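Myosin-17 (Arabidopsis thaliana, PDB 7KFL) is a plant class XI myosin motor, whose globular tail, the cargo-binding domain crystallised here, probably recognises the cargo that the motor carries along actin. Local coordinates at residues Leu260-Cys265 and Met341-Lys346; Gln334-Ser339 and Asp355-Met360. All blocks are in the same frame, centred on the assembly; numbering follows the deposited sequence.

Contact 1: residues Leu260-Cys265 and Met341-Lys346; sequences LRRECC and MYWDDK
Arg262 lays its guanidinium flat on the indole of Trp343. Arg262 CB stays 4.2 Å from CG of Met341, and the Arg262 CG packs on the same methylene carbon. With CG anti to the backbone N (chi1 -172°) and the chain bent at chi2, Arg262 CD swings over the five-membered ring of Trp343, 4.0 Å from its centroid, a CH-pi contact. NE passes above CD1 and CG of Trp343; Arg262 CZ then stands 3.5 Å from the centroid of the five-membered ring of Trp343, and NH1 covers the six-membered part of the indole. With the two planes 10° apart and CZ above the ring face, the pair is both stacked and cation-pi. NH2 turns to a water that donates to Asp345 OD1; its own bond to that water is weak.

Both segments are loops of the DIL domain, found in the globular tails of class V and XI myosins: 260-265 links helix 236-260 to helix 267-287, and the loop 341-346 follows helix 332-341. Two hydrogen bonds join them. Trp343 NE1 donates to Arg262 O at 2.9 Å, bent to 138° at the hydrogen, from above the carbonyl plane, while Cys265 N reaches that oxygen from the opposite face. Trp343 N meets Cys265 O at 3.3 Å, in the carbonyl plane, and Tyr342 CA adds a C-H...O contact there. A leucine in place of Trp343 would probably leave the guanidinium without its aromatic platform and Arg262 O without its indole donor. Beside this, the methyl CE of Met341 sits 3.5 Å from Arg261 O and 3.8 Å from Cys265 CB.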
loop_
_atom_site.group_PDB
_atom_site.type_symbol
_atom_site.label_atom_id
_atom_site.label_comp_id
_atom_site.label_asym_id
_atom_site.label_seq_id
_atom_site.Cartn_x
_atom_site.Cartn_y
_atom_site.Cartn_z
ATOM N N LEU A 260 20.843 8.757 -10.270
ATOM C CA LEU A 260 21.894 9.034 -9.250
ATOM C C LEU A 260 23.086 8.075 -9.376
ATOM O O LEU A 260 24.184 8.467 -8.928
ATOM C CB LEU A 260 21.265 8.945 -7.856
ATOM C CG LEU A 260 20.166 9.965 -7.556
ATOM C CD1 LEU A 260 19.750 9.888 -6.096
ATOM C CD2 LEU A 260 20.610 11.379 -7.905
ATOM N N ARG A 261 22.893 6.873 -9.930
ATOM C CA ARG A 261 23.975 5.865 -10.110
ATOM C C ARG A 261 24.354 5.787 -11.592
ATOM O O ARG A 261 23.495 5.380 -12.401
ATOM C CB ARG A 261 23.543 4.493 -9.590
ATOM C CG ARG A 261 23.063 4.500 -8.148
ATOM C CD ARG A 261 23.239 3.137 -7.510
ATOM N NE ARG A 261 22.922 3.150 -6.091
ATOM C CZ ARG A 261 23.297 2.221 -5.217
ATOM N NH1 ARG A 261 24.017 1.179 -5.603
ATOM N NH2 ARG A 261 22.948 2.340 -3.948
ATOM N N ARG A 262 25.592 6.168 -11.919
ATOM C CA ARG A 262 26.153 6.141 -13.295
ATOM C C ARG A 262 26.032 4.715 -13.845
ATOM O O ARG A 262 25.489 4.558 -14.956
ATOM C CB ARG A 262 27.602 6.640 -13.278
ATOM C CG ARG A 262 28.225 6.836 -14.653
ATOM C CD ARG A 262 29.055 5.644 -15.095
ATOM N NE ARG A 262 29.781 5.896 -16.334
ATOM C CZ ARG A 262 30.611 5.034 -16.918
ATOM N NH1 ARG A 262 30.831 3.846 -16.377
ATOM N NH2 ARG A 262 31.219 5.366 -18.045
ATOM N N GLU A 263 26.474 3.723 -13.061
ATOM C CA GLU A 263 26.549 2.286 -13.445
ATOM C C GLU A 263 25.160 1.719 -13.781
ATOM O O GLU A 263 25.115 0.741 -14.553
ATOM C CB GLU A 263 27.215 1.451 -12.346
ATOM C CG GLU A 263 26.437 1.381 -11.040
ATOM C CD GLU A 263 26.761 2.468 -10.030
ATOM O OE1 GLU A 263 27.255 3.537 -10.447
ATOM O OE2 GLU A 263 26.517 2.242 -8.824
ATOM N N CYS A 264 24.081 2.276 -13.216
ATOM C CA CYS A 264 22.678 1.840 -13.473
ATOM C C CYS A 264 22.148 2.472 -14.767
ATOM O O CYS A 264 21.135 1.976 -15.289
ATOM C CB CYS A 264 21.750 2.208 -12.325
ATOM S SG CYS A 264 22.197 1.421 -10.756
ATOM N N CYS A 265 22.806 3.526 -15.257
ATOM C CA CYS A 265 22.408 4.283 -16.472
ATOM C C CYS A 265 23.162 3.719 -17.684
ATOM O O CYS A 265 23.912 4.471 -18.327
ATOM C CB CYS A 265 22.660 5.773 -16.276
ATOM S SG CYS A 265 21.469 6.815 -17.159
ATOM N N MET A 341 24.405 10.860 -18.784
ATOM C CA MET A 341 25.097 9.885 -17.895
ATOM C C MET A 341 25.135 8.497 -18.555
ATOM O O MET A 341 25.908 7.645 -18.070
ATOM C CB MET A 341 24.389 9.796 -16.540
ATOM C CG MET A 341 25.315 9.444 -15.394
ATOM S SD MET A 341 24.569 9.787 -13.781
ATOM C CE MET A 341 23.221 8.605 -13.785
ATOM N N TYR A 342 24.346 8.292 -19.617
ATOM C CA TYR A 342 24.243 7.024 -20.389
ATOM C C TYR A 342 25.627 6.592 -20.885
ATOM O O TYR A 342 26.388 7.447 -21.372
ATOM C CB TYR A 342 23.283 7.186 -21.570
ATOM C CG TYR A 342 23.139 5.956 -22.430
ATOM C CD1 TYR A 342 22.294 4.921 -22.063
ATOM C CD2 TYR A 342 23.851 5.821 -23.612
ATOM C CE1 TYR A 342 22.157 3.785 -22.846
ATOM C CE2 TYR A 342 23.724 4.694 -24.407
ATOM C CZ TYR A 342 22.873 3.672 -24.024
ATOM O OH TYR A 342 22.743 2.558 -24.804
ATOM N N TRP A 343 25.929 5.297 -20.763
ATOM C CA TRP A 343 27.178 4.651 -21.253
ATOM C C TRP A 343 26.864 3.202 -21.649
ATOM O O TRP A 343 25.747 2.745 -21.355
ATOM C CB TRP A 343 28.283 4.729 -20.191
ATOM C CG TRP A 343 27.988 3.917 -18.968
ATOM C CD1 TRP A 343 27.038 4.176 -18.023
ATOM C CD2 TRP A 343 28.635 2.697 -18.562
ATOM N NE1 TRP A 343 27.053 3.208 -17.057
ATOM C CE2 TRP A 343 28.022 2.287 -17.359
ATOM C CE3 TRP A 343 29.670 1.916 -19.089
ATOM C CZ2 TRP A 343 28.409 1.133 -16.680
ATOM C CZ3 TRP A 343 30.051 0.774 -18.418
ATOM C CH2 TRP A 343 29.429 0.390 -17.229
ATOM N N ASP A 344 27.809 2.511 -22.291
ATOM C CA ASP A 344 27.585 1.158 -22.868
ATOM C C ASP A 344 28.935 0.492 -23.173
ATOM O O ASP A 344 29.533 0.820 -24.213
ATOM C CB ASP A 344 26.692 1.265 -24.107
ATOM C CG ASP A 344 26.141 -0.059 -24.603
ATOM O OD1 ASP A 344 26.514 -1.101 -24.037
ATOM O OD2 ASP A 344 25.341 -0.032 -25.554
ATOM N N ASP A 345 29.386 -0.408 -22.293
ATOM C CA ASP A 345 30.619 -1.225 -22.466
ATOM C C ASP A 345 30.240 -2.644 -22.914
ATOM O O ASP A 345 31.072 -3.556 -22.737
ATOM C CB ASP A 345 31.444 -1.272 -21.175
ATOM C CG ASP A 345 32.272 -0.025 -20.926
ATOM O OD1 ASP A 345 31.846 1.060 -21.374
ATOM O OD2 ASP A 345 33.336 -0.152 -20.287
ATOM N N LYS A 346 29.039 -2.824 -23.473
ATOM C CA LYS A 346 28.521 -4.142 -23.927
ATOM C C LYS A 346 28.313 -4.109 -25.444
ATOM O O LYS A 346 28.904 -4.961 -26.129
ATOM C CB LYS A 346 27.226 -4.494 -23.189
ATOM C CG LYS A 346 26.729 -5.914 -23.414
ATOM C CD LYS A 346 25.566 -6.301 -22.532
ATOM C CE LYS A 346 24.971 -7.643 -22.905
ATOM N NZ LYS A 346 23.656 -7.858 -22.258
HETATM O O HOH W 1 31.766 4.168 -20.998
#

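Contact 2: residues Gln334-Ser339 and Asp355-Met360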
loop_
_atom_site.group_PDB
_atom_site.type_symbol
_atom_site.label_atom_id
_atom_site.label_comp_id
_atom_site.label_asym_id
_atom_site.label_seq_id
_atom_site.Cartn_x
_atom_site.Cartn_y
_atom_site.Cartn_z
ATOM N N GLN A 334 14.935 15.084 -16.000
ATOM C CA GLN A 334 15.149 13.622 -15.812
ATOM C C GLN A 334 15.834 13.045 -17.056
ATOM O O GLN A 334 16.884 12.392 -16.897
ATOM C CB GLN A 334 13.824 12.904 -15.546
ATOM C CG GLN A 334 13.265 13.146 -14.151
ATOM C CD GLN A 334 11.814 12.748 -14.028
ATOM O OE1 GLN A 334 11.145 12.452 -15.016
ATOM N NE2 GLN A 334 11.310 12.746 -12.803
ATOM N N LEU A 335 15.251 13.276 -18.239
ATOM C CA LEU A 335 15.774 12.795 -19.548
ATOM C C LEU A 335 17.228 13.242 -19.720
ATOM O O LEU A 335 18.054 12.399 -20.114
ATOM C CB LEU A 335 14.907 13.344 -20.685
ATOM C CG LEU A 335 13.522 12.715 -20.824
ATOM C CD1 LEU A 335 12.680 13.489 -21.825
ATOM C CD2 LEU A 335 13.623 11.253 -21.234
ATOM N N TYR A 336 17.520 14.514 -19.441
ATOM C CA TYR A 336 18.864 15.130 -19.605
ATOM C C TYR A 336 19.895 14.324 -18.806
ATOM O O TYR A 336 20.914 13.925 -19.394
ATOM C CB TYR A 336 18.850 16.603 -19.187
ATOM C CG TYR A 336 20.205 17.265 -19.217
ATOM C CD1 TYR A 336 20.746 17.736 -20.402
ATOM C CD2 TYR A 336 20.956 17.408 -18.060
ATOM C CE1 TYR A 336 21.994 18.337 -20.438
ATOM C CE2 TYR A 336 22.206 18.006 -18.078
ATOM C CZ TYR A 336 22.727 18.474 -19.271
ATOM O OH TYR A 336 23.958 19.065 -19.295
ATOM N N ARG A 337 19.629 14.091 -17.516
ATOM C CA ARG A 337 20.508 13.305 -16.608
ATOM C C ARG A 337 20.753 11.920 -17.222
ATOM O O ARG A 337 21.930 11.541 -17.377
ATOM C CB ARG A 337 19.882 13.200 -15.212
ATOM C CG ARG A 337 20.604 12.257 -14.258
ATOM C CD ARG A 337 22.063 12.616 -14.058
ATOM N NE ARG A 337 22.217 13.932 -13.451
ATOM C CZ ARG A 337 22.289 14.178 -12.144
ATOM N NH1 ARG A 337 22.215 13.195 -11.260
ATOM N NH2 ARG A 337 22.427 15.422 -11.719
ATOM N N ILE A 338 19.678 11.207 -17.572
ATOM C CA ILE A 338 19.725 9.837 -18.166
ATOM C C ILE A 338 20.535 9.896 -19.469
ATOM O O ILE A 338 21.412 9.034 -19.649
ATOM C CB ILE A 338 18.303 9.270 -18.375
ATOM C CG1 ILE A 338 17.604 9.003 -17.040
ATOM C CG2 ILE A 338 18.331 8.020 -19.243
ATOM C CD1 ILE A 338 16.116 8.748 -17.158
ATOM N N SER A 339 20.258 10.884 -20.325
ATOM C CA SER A 339 20.884 11.071 -21.663
ATOM C C SER A 339 22.385 11.366 -21.536
ATOM O O SER A 339 23.158 10.825 -22.347
ATOM C CB SER A 339 20.181 12.161 -22.436
ATOM O OG SER A 339 18.848 11.781 -22.746
ATOM N N ASP A 355 22.602 17.702 -30.697
ATOM C CA ASP A 355 21.517 18.650 -31.073
ATOM C C ASP A 355 20.315 18.447 -30.143
ATOM O O ASP A 355 19.689 19.457 -29.772
ATOM C CB ASP A 355 21.115 18.488 -32.543
ATOM C CG ASP A 355 22.078 19.144 -33.518
ATOM O OD1 ASP A 355 22.116 20.392 -33.553
ATOM O OD2 ASP A 355 22.788 18.405 -34.231
ATOM N N VAL A 356 20.007 17.193 -29.789
ATOM C CA VAL A 356 18.896 16.825 -28.858
ATOM C C VAL A 356 19.270 17.275 -27.438
ATOM O O VAL A 356 18.392 17.845 -26.763
ATOM C CB VAL A 356 18.568 15.319 -28.917
ATOM C CG1 VAL A 356 17.600 14.896 -27.822
ATOM C CG2 VAL A 356 18.025 14.912 -30.279
ATOM N N ILE A 357 20.515 17.033 -27.008
ATOM C CA ILE A 357 21.040 17.433 -25.664
ATOM C C ILE A 357 21.078 18.964 -25.571
ATOM O O ILE A 357 20.864 19.488 -24.459
ATOM C CB ILE A 357 22.419 16.796 -25.385
ATOM C CG1 ILE A 357 22.302 15.280 -25.204
ATOM C CG2 ILE A 357 23.097 17.450 -24.187
ATOM C CD1 ILE A 357 23.626 14.551 -25.122
ATOM N N ALA A 358 21.344 19.653 -26.686
ATOM C CA ALA A 358 21.347 21.133 -26.787
ATOM C C ALA A 358 19.936 21.673 -26.520
ATOM O O ALA A 358 19.817 22.643 -25.750
ATOM C CB ALA A 358 21.856 21.565 -28.141
ATOM N N ASN A 359 18.916 21.054 -27.126
ATOM C CA ASN A 359 17.486 21.464 -27.031
ATOM C C ASN A 359 16.935 21.161 -25.631
ATOM O O ASN A 359 15.955 21.822 -25.236
ATOM C CB ASN A 359 16.622 20.779 -28.094
ATOM C CG ASN A 359 16.969 21.188 -29.510
ATOM O OD1 ASN A 359 17.641 22.195 -29.728
ATOM N ND2 ASN A 359 16.512 20.414 -30.480
ATOM N N MET A 360 17.519 20.189 -24.922
ATOM C CA MET A 360 17.151 19.839 -23.522
ATOM C C MET A 360 17.668 20.924 -22.568
ATOM O O MET A 360 16.913 21.309 -21.653
ATOM C CB MET A 360 17.740 18.486 -23.104
ATOM C CG MET A 360 16.967 17.294 -23.632
ATOM S SD MET A 360 17.653 15.726 -23.044
ATOM C CE MET A 360 16.659 14.559 -23.973
#
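Helices 334-339 and 355-360 run roughly antiparallel, their short axes 10.2 Å apart at closest approach with 144° between the N-to-C directions, and the nearest CA pair is Tyr336 with Met360, at 6.4 Å. They belong to helices 332-341 and 354-369, successive in the chain and joined by a loop, which pack as a helix-loop-helix pair in the all-helical tail. No hydrogen bond crosses the gap, so the evidence for the contact is the packing of side chains, with 253 Å² buried, both sides summed.

Met360 does most of the reaching. Its chain is extended beyond CG (chi2 -177°, chi3 -174°), which carries the thioether straight in against the opposite helix. Met360 SD comes 3.7 Å from CA of Tyr336, against backbone and not against the ring, and the terminal CE of Met360 touches two side chains one helical turn apart, 3.9 Å from Leu335 CB and 3.7 Å from Ser339 OG. The hydroxyl hydrogen is directed into its own helix, Ser339 OG donating to Leu335 O at 2.8 Å, from above the carbonyl plane, and the same oxygen also accepts from Ser339 N.

Tyr336 meets the other helix through CD1 and CE1, CD1 near Met360 CB and CE1 4.0 Å from CG2 of Ile357. Tyr336 and Ile357 cross at about a right angle, and the gamma methyl, not the longer CG1 branch, makes the touch.

Around this pair, helix 319-326 supplies Thr323 beside Leu335 and Leu319 beside Met360, Phe308 of helix 300-309 packs on Ser339, and helix 236-260 lies against helix 332-341 through Leu259 on Ile338.

In the fold
Contacts 1 and 2 have centres 15 Å apart and lie on the same side of the chain's centre, toward one end of the elongated helical tail. Helix 332-341 connects them: segment 334-339 lies on it, and segment 341-346 starts at its last residue. Along the chain the order is 260-265, 334-339, 341-346, 355-360, so the segments of the two contacts alternate. They also touch directly, Cys265 SG lying 3.3 Å from Ile338 O. One short helix is thus bordered by helix 354-369 and, at its C-terminal exit, by the turn after helix 236-260, which joins two parts of the DIL domain far apart in sequence.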